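Local coordinates for transcription termination factor NusA (Planctomyces limnophilus, PDB 4MTN), which probably takes part in both transcription termination and antitermination, binding the RNA polymerase core enzyme and nascent RNA, at residues 23-28 against 98-103; 124-129 against 133-138; 328-333 against 338-343; 360-365 against 374-379. All blocks are in the same frame, centred on the assembly; numbering follows the deposited sequence.

Contact 1. Residues 23-28 against 98-103; sequences KEIVFE and RDTLFD
In the N-terminal region of NusA, Ile25 and Glu28 of helix 23-42 meet Thr100 of the long helix 87-105. The contact is small, burying 96 Å² in all. The backbones come closest at Ile25 CA and Thr100 CA, 7.8 Å apart. Ile25 points its CB toward the other helix, and Thr100 does the same in return. Ile25 CG1 lies beside the backbone N (chi1 -64°), which turns this branch to Thr100; Ile25 CG1 lies 4.2 Å from Thr100 OG1. From one turn further along helix 23-42, the extended side chain of Glu28 puts OE1 4.1 Å from Thr100 OG1. This is proximity and not a hydrogen bond. The threonine hydroxyl instead bonds to Ala96 O, one turn back in its own helix. Ile25 also packs on Ala96 and Glu97, so this side of helix 23-42 rests on more of helix 87-105 than Thr100 alone. Helix 87-105 joins the N-terminal domain to the S1 domain. Thr100 and its neighbours are near the S1 end, where Phe102 touches Val160 and Lys162 of strand 152-162. Val26 turns another way, onto Val12 and Ile15 of helix 7-18 and onto Ile93. Beside Thr100, Arg98 NH1 and Asp99 OD1 form a salt bridge of 2.8 Å. Its hydrogen-bond geometry is weak, with an angle of 125° at the hydrogen.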
loop_
_atom_site.group_PDB
_atom_site.type_symbol
_atom_site.label_atom_id
_atom_site.label_comp_id
_atom_site.label_asym_id
_atom_site.label_seq_id
_atom_site.Cartn_x
_atom_site.Cartn_y
_atom_site.Cartn_z
ATOM N N LYS A 23 -15.525 -18.248 25.963
ATOM C CA LYS A 23 -16.318 -19.461 25.791
ATOM C C LYS A 23 -16.916 -19.609 24.395
ATOM O O LYS A 23 -16.944 -20.708 23.843
ATOM C CB LYS A 23 -17.446 -19.506 26.825
ATOM C CG LYS A 23 -17.004 -19.886 28.228
ATOM C CD LYS A 23 -18.209 -20.151 29.119
ATOM C CE LYS A 23 -17.792 -20.692 30.478
ATOM N NZ LYS A 23 -16.978 -19.709 31.245
ATOM N N GLU A 24 -17.396 -18.503 23.833
ATOM C CA GLU A 24 -18.100 -18.537 22.554
ATOM C C GLU A 24 -17.222 -19.093 21.436
ATOM O O GLU A 24 -17.710 -19.780 20.538
ATOM C CB GLU A 24 -18.602 -17.140 22.185
ATOM C CG GLU A 24 -19.617 -17.129 21.052
ATOM C CD GLU A 24 -20.865 -17.931 21.375
ATOM O OE1 GLU A 24 -21.242 -18.005 22.563
ATOM O OE2 GLU A 24 -21.471 -18.490 20.436
ATOM N N ILE A 25 -15.929 -18.795 21.497
ATOM C CA ILE A 25 -14.979 -19.341 20.537
ATOM C C ILE A 25 -14.775 -20.830 20.801
ATOM O O ILE A 25 -14.701 -21.634 19.870
ATOM C CB ILE A 25 -13.623 -18.610 20.601
ATOM C CG1 ILE A 25 -13.790 -17.142 20.203
ATOM C CG2 ILE A 25 -12.606 -19.286 19.697
ATOM C CD1 ILE A 25 -12.488 -16.372 20.144
ATOM N N VAL A 26 -14.699 -21.189 22.079
ATOM C CA VAL A 26 -14.507 -22.578 22.481
ATOM C C VAL A 26 -15.700 -23.443 22.082
ATOM O O VAL A 26 -15.527 -24.553 21.581
ATOM C CB VAL A 26 -14.279 -22.696 24.001
ATOM C CG1 VAL A 26 -14.034 -24.144 24.392
ATOM C CG2 VAL A 26 -13.111 -21.822 24.429
ATOM N N PHE A 27 -16.908 -22.927 22.303
ATOM C CA PHE A 27 -18.128 -23.630 21.916
ATOM C C PHE A 27 -18.132 -23.943 20.424
ATOM O O PHE A 27 -18.456 -25.058 20.018
ATOM C CB PHE A 27 -19.369 -22.808 22.276
ATOM C CG PHE A 27 -19.837 -22.999 23.692
ATOM C CD1 PHE A 27 -20.486 -24.162 24.070
ATOM C CD2 PHE A 27 -19.639 -22.010 24.641
ATOM C CE1 PHE A 27 -20.923 -24.340 25.370
ATOM C CE2 PHE A 27 -20.073 -22.182 25.943
ATOM C CZ PHE A 27 -20.715 -23.348 26.307
ATOM N N GLU A 28 -17.767 -22.952 19.617
ATOM C CA GLU A 28 -17.680 -23.129 18.172
ATOM C C GLU A 28 -16.644 -24.188 17.810
ATOM O O GLU A 28 -16.840 -24.968 16.878
ATOM C CB GLU A 28 -17.337 -21.805 17.487
ATOM C CG GLU A 28 -18.469 -20.792 17.480
ATOM C CD GLU A 28 -18.067 -19.473 16.847
ATOM O OE1 GLU A 28 -16.905 -19.053 17.029
ATOM O OE2 GLU A 28 -18.912 -18.860 16.160
ATOM N N ARG A 98 -8.869 -18.194 15.135
ATOM C CA ARG A 98 -8.250 -17.572 13.971
ATOM C C ARG A 98 -9.306 -16.981 13.037
ATOM O O ARG A 98 -9.130 -15.885 12.504
ATOM C CB ARG A 98 -7.375 -18.592 13.232
ATOM C CG ARG A 98 -6.955 -18.180 11.831
ATOM C CD ARG A 98 -7.743 -18.936 10.774
ATOM N NE ARG A 98 -7.270 -20.310 10.625
ATOM C CZ ARG A 98 -7.854 -21.222 9.857
ATOM N NH1 ARG A 98 -8.943 -20.915 9.166
ATOM N NH2 ARG A 98 -7.349 -22.446 9.781
ATOM N N ASP A 99 -10.405 -17.707 12.854
ATOM C CA ASP A 99 -11.508 -17.242 12.018
ATOM C C ASP A 99 -12.155 -15.985 12.597
ATOM O O ASP A 99 -12.542 -15.080 11.858
ATOM C CB ASP A 99 -12.558 -18.343 11.856
ATOM C CG ASP A 99 -12.121 -19.430 10.889
ATOM O OD1 ASP A 99 -10.945 -19.420 10.470
ATOM O OD2 ASP A 99 -12.955 -20.296 10.552
ATOM N N THR A 100 -12.266 -15.937 13.920
ATOM C CA THR A 100 -12.865 -14.794 14.600
ATOM C C THR A 100 -11.965 -13.565 14.524
ATOM O O THR A 100 -12.416 -12.472 14.175
ATOM C CB THR A 100 -13.159 -15.109 16.078
ATOM O OG1 THR A 100 -14.052 -16.226 16.163
ATOM C CG2 THR A 100 -13.793 -13.908 16.764
ATOM N N LEU A 101 -10.689 -13.753 14.848
ATOM C CA LEU A 101 -9.722 -12.660 14.832
ATOM C C LEU A 101 -9.518 -12.115 13.423
ATOM O O LEU A 101 -9.209 -10.936 13.248
ATOM C CB LEU A 101 -8.386 -13.120 15.418
ATOM C CG LEU A 101 -8.411 -13.479 16.905
ATOM C CD1 LEU A 101 -7.052 -13.975 17.365
ATOM C CD2 LEU A 101 -8.863 -12.287 17.736
ATOM N N PHE A 102 -9.689 -12.974 12.424
ATOM C CA PHE A 102 -9.614 -12.540 11.035
ATOM C C PHE A 102 -10.760 -11.587 10.708
ATOM O O PHE A 102 -10.554 -10.552 10.079
ATOM C CB PHE A 102 -9.640 -13.738 10.083
ATOM C CG PHE A 102 -9.700 -13.355 8.628
ATOM C CD1 PHE A 102 -10.909 -13.329 7.952
ATOM C CD2 PHE A 102 -8.548 -13.017 7.941
ATOM C CE1 PHE A 102 -10.966 -12.972 6.618
ATOM C CE2 PHE A 102 -8.597 -12.659 6.606
ATOM C CZ PHE A 102 -9.808 -12.636 5.944
ATOM N N ASP A 103 -11.966 -11.943 11.140
ATOM C CA ASP A 103 -13.156 -11.148 10.856
ATOM C C ASP A 103 -13.050 -9.734 11.417
ATOM O O ASP A 103 -13.485 -8.771 10.788
ATOM C CB ASP A 103 -14.401 -11.830 11.421
ATOM C CG ASP A 103 -14.750 -13.106 10.686
ATOM O OD1 ASP A 103 -14.410 -13.218 9.490
ATOM O OD2 ASP A 103 -15.365 -13.997 11.306
#

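Contact 2. Residues 124-129 against 133-138; sequences AITVNI and EAILPR
Four backbone hydrogen bonds join 124-128 to 133-137 as antiparallel strands, their axes 4.4 Å apart at closest and their N-to-C directions 154° apart. Ile125-Leu136 and Val127-Ala134 are the hydrogen-bonded pairs. Val127 N to Ala134 O is 2.6 Å, and Ile125 N reaches Leu136 O at 2.8 Å. Ile125, Val127, Ala134 and Leu136 share the buried face. There Ile125 CB stands 4.2 Å from Leu136 CB, and both side chains rest on Met141. The other face carries Thr126, Asn128, Glu133 and Ile135. Glu133 is bent at chi2 (-71°), which folds its carboxylate back across the neighbouring strand. Glu133 OE1 lies 3.3 Å from Thr126 CG2 and also near Asn128 CB; Glu133 OE2 lies 3.4 Å from Asn128 CB. These are van der Waals contacts to carbon. Asn128 OD1 is taken by Gly130 N in the turn. Thr126 OG1 is 4.1 Å from Ile135 CG2. Outer neighbours are strand 112-120 beside 124-128 and strand 167-172 beside 133-137. This is a beta hairpin within the five-stranded sheet of the S1 RNA-binding domain, a member of the OB fold.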
loop_
_atom_site.group_PDB
_atom_site.type_symbol
_atom_site.label_atom_id
_atom_site.label_comp_id
_atom_site.label_asym_id
_atom_site.label_seq_id
_atom_site.Cartn_x
_atom_site.Cartn_y
_atom_site.Cartn_z
ATOM N N ALA A 124 12.086 -8.527 11.415
ATOM C CA ALA A 124 10.720 -8.162 11.778
ATOM C C ALA A 124 10.549 -7.879 13.268
ATOM O O ALA A 124 11.376 -8.272 14.089
ATOM C CB ALA A 124 9.759 -9.256 11.343
ATOM N N ILE A 125 9.459 -7.194 13.600
ATOM C CA ILE A 125 9.115 -6.889 14.983
ATOM C C ILE A 125 7.758 -7.486 15.333
ATOM O O ILE A 125 6.783 -7.290 14.609
ATOM C CB ILE A 125 9.078 -5.369 15.240
ATOM C CG1 ILE A 125 10.451 -4.747 14.981
ATOM C CG2 ILE A 125 8.616 -5.074 16.661
ATOM C CD1 ILE A 125 10.480 -3.248 15.177
ATOM N N THR A 126 7.696 -8.218 16.439
ATOM C CA THR A 126 6.448 -8.831 16.877
ATOM C C THR A 126 5.756 -7.960 17.923
ATOM O O THR A 126 6.318 -7.679 18.981
ATOM C CB THR A 126 6.677 -10.240 17.456
ATOM O OG1 THR A 126 7.394 -11.038 16.507
ATOM C CG2 THR A 126 5.350 -10.908 17.773
ATOM N N VAL A 127 4.535 -7.537 17.616
ATOM C CA VAL A 127 3.786 -6.640 18.489
ATOM C C VAL A 127 2.540 -7.317 19.050
ATOM O O VAL A 127 1.745 -7.890 18.304
ATOM C CB VAL A 127 3.369 -5.357 17.743
ATOM C CG1 VAL A 127 2.600 -4.428 18.668
ATOM C CG2 VAL A 127 4.591 -4.658 17.166
ATOM N N ASN A 128 2.370 -7.247 20.367
ATOM C CA ASN A 128 1.201 -7.832 21.013
ATOM C C ASN A 128 0.090 -6.810 21.207
ATOM O O ASN A 128 0.213 -5.892 22.015
ATOM C CB ASN A 128 1.583 -8.440 22.363
ATOM C CG ASN A 128 0.385 -8.980 23.118
ATOM O OD1 ASN A 128 -0.585 -9.445 22.517
ATOM N ND2 ASN A 128 0.443 -8.921 24.443
ATOM N N ILE A 129 -0.998 -6.986 20.467
ATOM C CA ILE A 129 -2.154 -6.104 20.573
ATOM C C ILE A 129 -3.177 -6.703 21.538
ATOM O O ILE A 129 -4.274 -6.177 21.714
ATOM C CB ILE A 129 -2.780 -5.846 19.196
ATOM C CG1 ILE A 129 -3.280 -7.152 18.579
ATOM C CG2 ILE A 129 -1.757 -5.186 18.277
ATOM C CD1 ILE A 129 -3.477 -7.084 17.076
ATOM N N GLU A 133 -0.816 -11.897 18.279
ATOM C CA GLU A 133 0.488 -11.329 17.953
ATOM C C GLU A 133 0.536 -10.862 16.501
ATOM O O GLU A 133 0.190 -11.608 15.585
ATOM C CB GLU A 133 1.599 -12.349 18.212
ATOM C CG GLU A 133 1.738 -12.765 19.669
ATOM C CD GLU A 133 2.304 -11.662 20.545
ATOM O OE1 GLU A 133 2.913 -10.717 20.000
ATOM O OE2 GLU A 133 2.141 -11.741 21.781
ATOM N N ALA A 134 0.964 -9.620 16.301
ATOM C CA ALA A 134 1.105 -9.064 14.961
ATOM C C ALA A 134 2.576 -8.826 14.645
ATOM O O ALA A 134 3.379 -8.587 15.548
ATOM C CB ALA A 134 0.316 -7.773 14.834
ATOM N N ILE A 135 2.932 -8.898 13.367
ATOM C CA ILE A 135 4.319 -8.698 12.971
ATOM C C ILE A 135 4.499 -7.444 12.119
ATOM O O ILE A 135 3.658 -7.120 11.278
ATOM C CB ILE A 135 4.873 -9.924 12.207
ATOM C CG1 ILE A 135 3.977 -10.288 11.019
ATOM C CG2 ILE A 135 5.019 -11.113 13.143
ATOM C CD1 ILE A 135 4.483 -9.779 9.680
ATOM N N LEU A 136 5.597 -6.739 12.361
ATOM C CA LEU A 136 5.977 -5.590 11.551
ATOM C C LEU A 136 7.270 -5.902 10.799
ATOM O O LEU A 136 8.345 -5.937 11.395
ATOM C CB LEU A 136 6.146 -4.350 12.432
ATOM C CG LEU A 136 6.621 -3.053 11.774
ATOM C CD1 LEU A 136 5.623 -2.571 10.735
ATOM C CD2 LEU A 136 6.859 -1.979 12.828
ATOM N N PRO A 137 7.165 -6.134 9.482
ATOM C CA PRO A 137 8.321 -6.472 8.644
ATOM C C PRO A 137 9.218 -5.269 8.355
ATOM O O PRO A 137 8.789 -4.130 8.540
ATOM C CB PRO A 137 7.677 -6.994 7.357
ATOM C CG PRO A 137 6.355 -6.316 7.301
ATOM C CD PRO A 137 5.901 -6.169 8.724
ATOM N N ARG A 138 10.446 -5.534 7.910
ATOM C CA ARG A 138 11.409 -4.484 7.577
ATOM C C ARG A 138 10.852 -3.449 6.608
ATOM O O ARG A 138 10.976 -2.245 6.834
ATOM C CB ARG A 138 12.677 -5.092 6.972
ATOM C CG ARG A 138 13.747 -5.468 7.976
ATOM C CD ARG A 138 15.039 -5.839 7.263
ATOM N NE ARG A 138 14.865 -6.992 6.382
ATOM C CZ ARG A 138 15.458 -8.167 6.563
ATOM N NH1 ARG A 138 16.281 -8.348 7.586
ATOM N NH2 ARG A 138 15.239 -9.160 5.711
#

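Contact 3. Residues 328-333 against 338-343; sequences AYSQIP and ELAEGL
Ser330 OG hydrogen-bonds to Val326 O, one turn back in its own helix, and also lies 3.9 Å from Ala340 CB of helix 337-345. The methyl of Ala340 is shared, because Tyr329 CB approaches it at 3.9 Å as well. Tyr329 CA and Ala340 CA are only 5.6 Å apart, so the small alanine lets the two chains come close. Tyr329 CG is anti to the carbonyl carbon (chi1 -72°), which carries the ring past Ala340 to Leu343. Ala340 O sits at the ring edge, near its plane. Leu343 CD1 comes in obliquely to Tyr329 CD2 at 4.1 Å. Leu343 CB also reaches the same side of the tyrosine, 4.1 Å from Tyr329 CE2. At the far end of the ring, Tyr329 OH hydrogen-bonds to Ser350 O. Leu354 of helix 351-355 touches both Tyr329 and Leu343. The contact is part of the helix-hairpin-helix domain and joins helix 316-330 to helix 337-345 across a short connection. No hydrogen bond crosses between the two segments. The union is therefore apolar packing, while the hydroxyls of Tyr329 and Ser330 are satisfied by carbonyls elsewhere; the bond to Ser350 probably helps to fix where the ring lies.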
loop_
_atom_site.group_PDB
_atom_site.type_symbol
_atom_site.label_atom_id
_atom_site.label_comp_id
_atom_site.label_asym_id
_atom_site.label_seq_id
_atom_site.Cartn_x
_atom_site.Cartn_y
_atom_site.Cartn_z
ATOM N N ALA A 328 16.469 13.257 -34.425
ATOM C CA ALA A 328 16.671 11.891 -33.959
ATOM C C ALA A 328 15.601 10.951 -34.506
ATOM O O ALA A 328 15.908 9.855 -34.976
ATOM C CB ALA A 328 16.687 11.847 -32.439
ATOM N N TYR A 329 14.346 11.386 -34.444
ATOM C CA TYR A 329 13.228 10.570 -34.911
ATOM C C TYR A 329 13.240 10.403 -36.427
ATOM O O TYR A 329 12.749 9.405 -36.951
ATOM C CB TYR A 329 11.896 11.181 -34.465
ATOM C CG TYR A 329 11.614 11.040 -32.987
ATOM C CD1 TYR A 329 12.299 10.112 -32.213
ATOM C CD2 TYR A 329 10.658 11.833 -32.364
ATOM C CE1 TYR A 329 12.041 9.979 -30.861
ATOM C CE2 TYR A 329 10.395 11.709 -31.013
ATOM C CZ TYR A 329 11.089 10.780 -30.267
ATOM O OH TYR A 329 10.828 10.653 -28.922
ATOM N N SER A 330 13.808 11.383 -37.124
ATOM C CA SER A 330 13.867 11.351 -38.582
ATOM C C SER A 330 14.840 10.290 -39.091
ATOM O O SER A 330 14.748 9.853 -40.240
ATOM C CB SER A 330 14.261 12.724 -39.130
ATOM O OG SER A 330 13.320 13.710 -38.746
ATOM N N GLN A 331 15.771 9.883 -38.233
ATOM C CA GLN A 331 16.734 8.841 -38.578
ATOM C C GLN A 331 16.032 7.516 -38.844
ATOM O O GLN A 331 16.456 6.736 -39.698
ATOM C CB GLN A 331 17.767 8.669 -37.463
ATOM C CG GLN A 331 18.808 9.772 -37.395
ATOM C CD GLN A 331 19.851 9.515 -36.326
ATOM O OE1 GLN A 331 19.555 8.933 -35.282
ATOM N NE2 GLN A 331 21.082 9.941 -36.584
ATOM N N ILE A 332 14.957 7.268 -38.103
ATOM C CA ILE A 332 14.171 6.054 -38.278
ATOM C C ILE A 332 13.441 6.066 -39.615
ATOM O O ILE A 332 12.652 6.972 -39.887
ATOM C CB ILE A 332 13.139 5.880 -37.147
ATOM C CG1 ILE A 332 13.834 5.854 -35.785
ATOM C CG2 ILE A 332 12.324 4.614 -37.360
ATOM C CD1 ILE A 332 12.878 5.761 -34.615
ATOM N N PRO A 333 13.713 5.062 -40.461
ATOM C CA PRO A 333 12.984 4.925 -41.725
ATOM C C PRO A 333 11.512 4.621 -41.471
ATOM O O PRO A 333 11.191 3.754 -40.657
ATOM C CB PRO A 333 13.687 3.750 -42.415
ATOM C CG PRO A 333 14.315 2.978 -41.305
ATOM C CD PRO A 333 14.713 3.996 -40.277
ATOM N N GLU A 338 7.249 15.272 -40.915
ATOM C CA GLU A 338 5.954 15.718 -40.416
ATOM C C GLU A 338 5.512 14.892 -39.211
ATOM O O GLU A 338 5.023 15.436 -38.221
ATOM C CB GLU A 338 4.898 15.640 -41.522
ATOM N N LEU A 339 5.687 13.577 -39.301
ATOM C CA LEU A 339 5.328 12.680 -38.207
ATOM C C LEU A 339 6.268 12.863 -37.021
ATOM O O LEU A 339 5.848 12.786 -35.866
ATOM C CB LEU A 339 5.347 11.223 -38.672
ATOM C CG LEU A 339 5.082 10.168 -37.593
ATOM C CD1 LEU A 339 3.742 10.415 -36.916
ATOM C CD2 LEU A 339 5.142 8.765 -38.178
ATOM N N ALA A 340 7.541 13.106 -37.316
ATOM C CA ALA A 340 8.537 13.345 -36.278
ATOM C C ALA A 340 8.188 14.595 -35.479
ATOM O O ALA A 340 8.281 14.602 -34.253
ATOM C CB ALA A 340 9.924 13.471 -36.887
ATOM N N GLU A 341 7.779 15.648 -36.181
ATOM C CA GLU A 341 7.372 16.890 -35.533
ATOM C C GLU A 341 6.081 16.701 -34.742
ATOM O O GLU A 341 5.865 17.360 -33.724
ATOM C CB GLU A 341 7.194 18.004 -36.566
ATOM C CG GLU A 341 8.498 18.547 -37.124
ATOM C CD GLU A 341 8.281 19.620 -38.171
ATOM O OE1 GLU A 341 7.109 19.899 -38.502
ATOM O OE2 GLU A 341 9.279 20.185 -38.663
ATOM N N GLY A 342 5.226 15.800 -35.215
ATOM C CA GLY A 342 3.980 15.501 -34.536
ATOM C C GLY A 342 4.214 14.838 -33.192
ATOM O O GLY A 342 3.543 15.150 -32.208
ATOM N N LEU A 343 5.173 13.920 -33.156
ATOM C CA LEU A 343 5.531 13.222 -31.926
ATOM C C LEU A 343 6.109 14.186 -30.896
ATOM O O LEU A 343 5.735 14.156 -29.725
ATOM C CB LEU A 343 6.536 12.105 -32.216
ATOM C CG LEU A 343 6.030 10.907 -33.020
ATOM C CD1 LEU A 343 7.197 10.052 -33.484
ATOM C CD2 LEU A 343 5.056 10.084 -32.193
#

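Contact 4. Residues 360-365 against 374-379; sequences DELMEM and DVIVEY
Leu362 CD2 touches both Ile376 and Val377, and this single methyl carries the contact. It lies 4.0 Å from Ile376 CG2 and 4.1 Å from Ile376 CB. Val377 CG2 is a little further from it, at 4.3 Å. Leu362 and Ile376 both direct their CB atoms toward the opposite helix, and the two side chains cross obliquely. In Leu362, CG is anti to the backbone N (chi1 -179°), which stretches the side chain outward to meet Ile376. On the isoleucine, CG2 is the branch that answers it. The backbones stay well apart, with Leu362 CA 9.1 Å from Ile376 CA, so side chains alone bridge the gap. Around this first shell lies more apolar packing. Leu362 also meets Leu343 of helix 337-345, and Ile376 meets Leu368 in the connection between the two helices. Met365 and Met363 are both selenomethionine. Met365 packs on Leu339 and Leu343, while Met363 lies against Gln370 and Ala373 of helix 370-399. Further out, Glu361 and Met365 touch Met275, in the loop between strands 269-273 and 278-282, so helix 359-366 also borders the preceding part of the chain. Both segments lie in the helix-hairpin-helix domain. Leu362 and Ile376 are buried, and only 108 Å² is covered between the segments. With carbon meeting carbon and no hydrogen bond or salt bridge across, the contact rests on non-directional packing; how the two helices are set against each other probably depends on the wider domain core.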
loop_
_atom_site.group_PDB
_atom_site.type_symbol
_atom_site.label_atom_id
_atom_site.label_comp_id
_atom_site.label_asym_id
_atom_site.label_seq_id
_atom_site.Cartn_x
_atom_site.Cartn_y
_atom_site.Cartn_z
ATOM N N ASP A 360 -1.764 1.998 -31.262
ATOM C CA ASP A 360 -2.977 2.528 -31.875
ATOM C C ASP A 360 -2.875 4.030 -32.117
ATOM O O ASP A 360 -3.296 4.531 -33.160
ATOM C CB ASP A 360 -4.192 2.226 -30.995
ATOM C CG ASP A 360 -4.197 0.801 -30.481
ATOM O OD1 ASP A 360 -3.595 -0.072 -31.139
ATOM O OD2 ASP A 360 -4.804 0.556 -29.416
ATOM N N GLU A 361 -2.312 4.741 -31.146
ATOM C CA GLU A 361 -2.160 6.188 -31.243
ATOM C C GLU A 361 -1.104 6.569 -32.276
ATOM O O GLU A 361 -1.207 7.609 -32.928
ATOM C CB GLU A 361 -1.800 6.777 -29.878
ATOM C CG GLU A 361 -2.915 6.691 -28.848
ATOM C CD GLU A 361 -2.476 7.150 -27.470
ATOM O OE1 GLU A 361 -1.268 7.056 -27.168
ATOM O OE2 GLU A 361 -3.337 7.607 -26.689
ATOM N N LEU A 362 -0.089 5.722 -32.423
ATOM C CA LEU A 362 0.969 5.955 -33.399
ATOM C C LEU A 362 0.460 5.707 -34.815
ATOM O O LEU A 362 0.922 6.331 -35.772
ATOM C CB LEU A 362 2.181 5.066 -33.104
ATOM C CG LEU A 362 3.390 5.208 -34.032
ATOM C CD1 LEU A 362 3.901 6.640 -34.040
ATOM C CD2 LEU A 362 4.494 4.244 -33.629
HETATM N N MSE A 363 -0.498 4.794 -34.942
HETATM C CA MSE A 363 -1.095 4.483 -36.235
HETATM C C MSE A 363 -1.945 5.637 -36.750
HETATM O O MSE A 363 -1.919 5.956 -37.938
HETATM C CB MSE A 363 -1.947 3.216 -36.144
HETATM C CG MSE A 363 -1.153 1.945 -35.924
HETATM SE SE MSE A 363 -2.305 0.399 -35.652
HETATM C CE MSE A 363 -3.103 0.310 -37.430
ATOM N N GLU A 364 -2.700 6.259 -35.850
ATOM C CA GLU A 364 -3.594 7.347 -36.224
ATOM C C GLU A 364 -2.817 8.601 -36.604
ATOM O O GLU A 364 -3.150 9.279 -37.577
ATOM C CB GLU A 364 -4.564 7.657 -35.082
HETATM N N MSE A 365 -1.775 8.899 -35.834
HETATM C CA MSE A 365 -1.001 10.120 -36.022
HETATM C C MSE A 365 -0.233 10.129 -37.344
HETATM O O MSE A 365 -0.143 11.160 -38.008
HETATM C CB MSE A 365 -0.028 10.309 -34.857
HETATM C CG MSE A 365 0.608 11.687 -34.799
HETATM SE SE MSE A 365 1.984 11.817 -33.425
HETATM C CE MSE A 365 1.022 10.958 -31.966
ATOM N N ASP A 374 4.618 -1.168 -35.315
ATOM C CA ASP A 374 5.443 -2.059 -34.505
ATOM C C ASP A 374 6.923 -1.896 -34.831
ATOM O O ASP A 374 7.768 -1.906 -33.936
ATOM C CB ASP A 374 5.020 -3.514 -34.709
ATOM C CG ASP A 374 3.580 -3.766 -34.304
ATOM O OD1 ASP A 374 3.075 -3.052 -33.411
ATOM O OD2 ASP A 374 2.952 -4.680 -34.880
ATOM N N VAL A 375 7.225 -1.749 -36.118
ATOM C CA VAL A 375 8.598 -1.579 -36.579
ATOM C C VAL A 375 9.241 -0.337 -35.964
ATOM O O VAL A 375 10.373 -0.389 -35.481
ATOM C CB VAL A 375 8.663 -1.485 -38.119
ATOM C CG1 VAL A 375 10.020 -0.978 -38.573
ATOM C CG2 VAL A 375 8.363 -2.838 -38.742
ATOM N N ILE A 376 8.505 0.771 -35.977
ATOM C CA ILE A 376 8.975 2.025 -35.396
ATOM C C ILE A 376 9.287 1.863 -33.911
ATOM O O ILE A 376 10.324 2.326 -33.429
ATOM C CB ILE A 376 7.940 3.152 -35.584
ATOM C CG1 ILE A 376 7.815 3.512 -37.066
ATOM C CG2 ILE A 376 8.322 4.381 -34.769
ATOM C CD1 ILE A 376 6.902 4.687 -37.337
ATOM N N VAL A 377 8.389 1.195 -33.193
ATOM C CA VAL A 377 8.575 0.933 -31.772
ATOM C C VAL A 377 9.852 0.130 -31.528
ATOM O O VAL A 377 10.595 0.402 -30.584
ATOM C CB VAL A 377 7.365 0.182 -31.176
ATOM C CG1 VAL A 377 7.634 -0.225 -29.735
ATOM C CG2 VAL A 377 6.115 1.046 -31.261
ATOM N N GLU A 378 10.110 -0.848 -32.393
ATOM C CA GLU A 378 11.307 -1.676 -32.276
ATOM C C GLU A 378 12.580 -0.858 -32.490
ATOM O O GLU A 378 13.610 -1.127 -31.872
ATOM C CB GLU A 378 11.258 -2.840 -33.267
ATOM C CG GLU A 378 10.197 -3.880 -32.946
ATOM C CD GLU A 378 10.422 -5.190 -33.676
ATOM O OE1 GLU A 378 11.571 -5.450 -34.092
ATOM O OE2 GLU A 378 9.452 -5.961 -33.834
ATOM N N TYR A 379 12.504 0.137 -33.371
ATOM C CA TYR A 379 13.621 1.053 -33.582
ATOM C C TYR A 379 13.913 1.848 -32.319
ATOM O O TYR A 379 15.068 1.994 -31.917
ATOM C CB TYR A 379 13.329 2.011 -34.738
ATOM C CG TYR A 379 13.760 1.501 -36.092
ATOM C CD1 TYR A 379 15.076 1.630 -36.518
ATOM C CD2 TYR A 379 12.850 0.901 -36.950
ATOM C CE1 TYR A 379 15.474 1.169 -37.758
ATOM C CE2 TYR A 379 13.238 0.437 -38.189
ATOM C CZ TYR A 379 14.550 0.573 -38.589
ATOM O OH TYR A 379 14.937 0.111 -39.826
#

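In the fold
The four contacts follow one another along the chain. Contact 1 is in the N-terminal region, contact 2 in the S1 domain, and contacts 3 and 4 in the helix-hairpin-helix domain. Contacts 1 and 2 have centres 22 Å apart and do not touch; helix 87-105 leads from one domain to the next. The KH region separates contact 2 from contacts 3 and 4, whose centres lie 55 and 50 Å from it. Contacts 3 and 4 have centres 11 Å apart. They touch through Ile332 and Pro333 on Tyr379 and through Leu343 and Gly342 on Met365. The protein is thus an elongated string of domains, each with local packing, consistent with separate surfaces for polymerase and RNA.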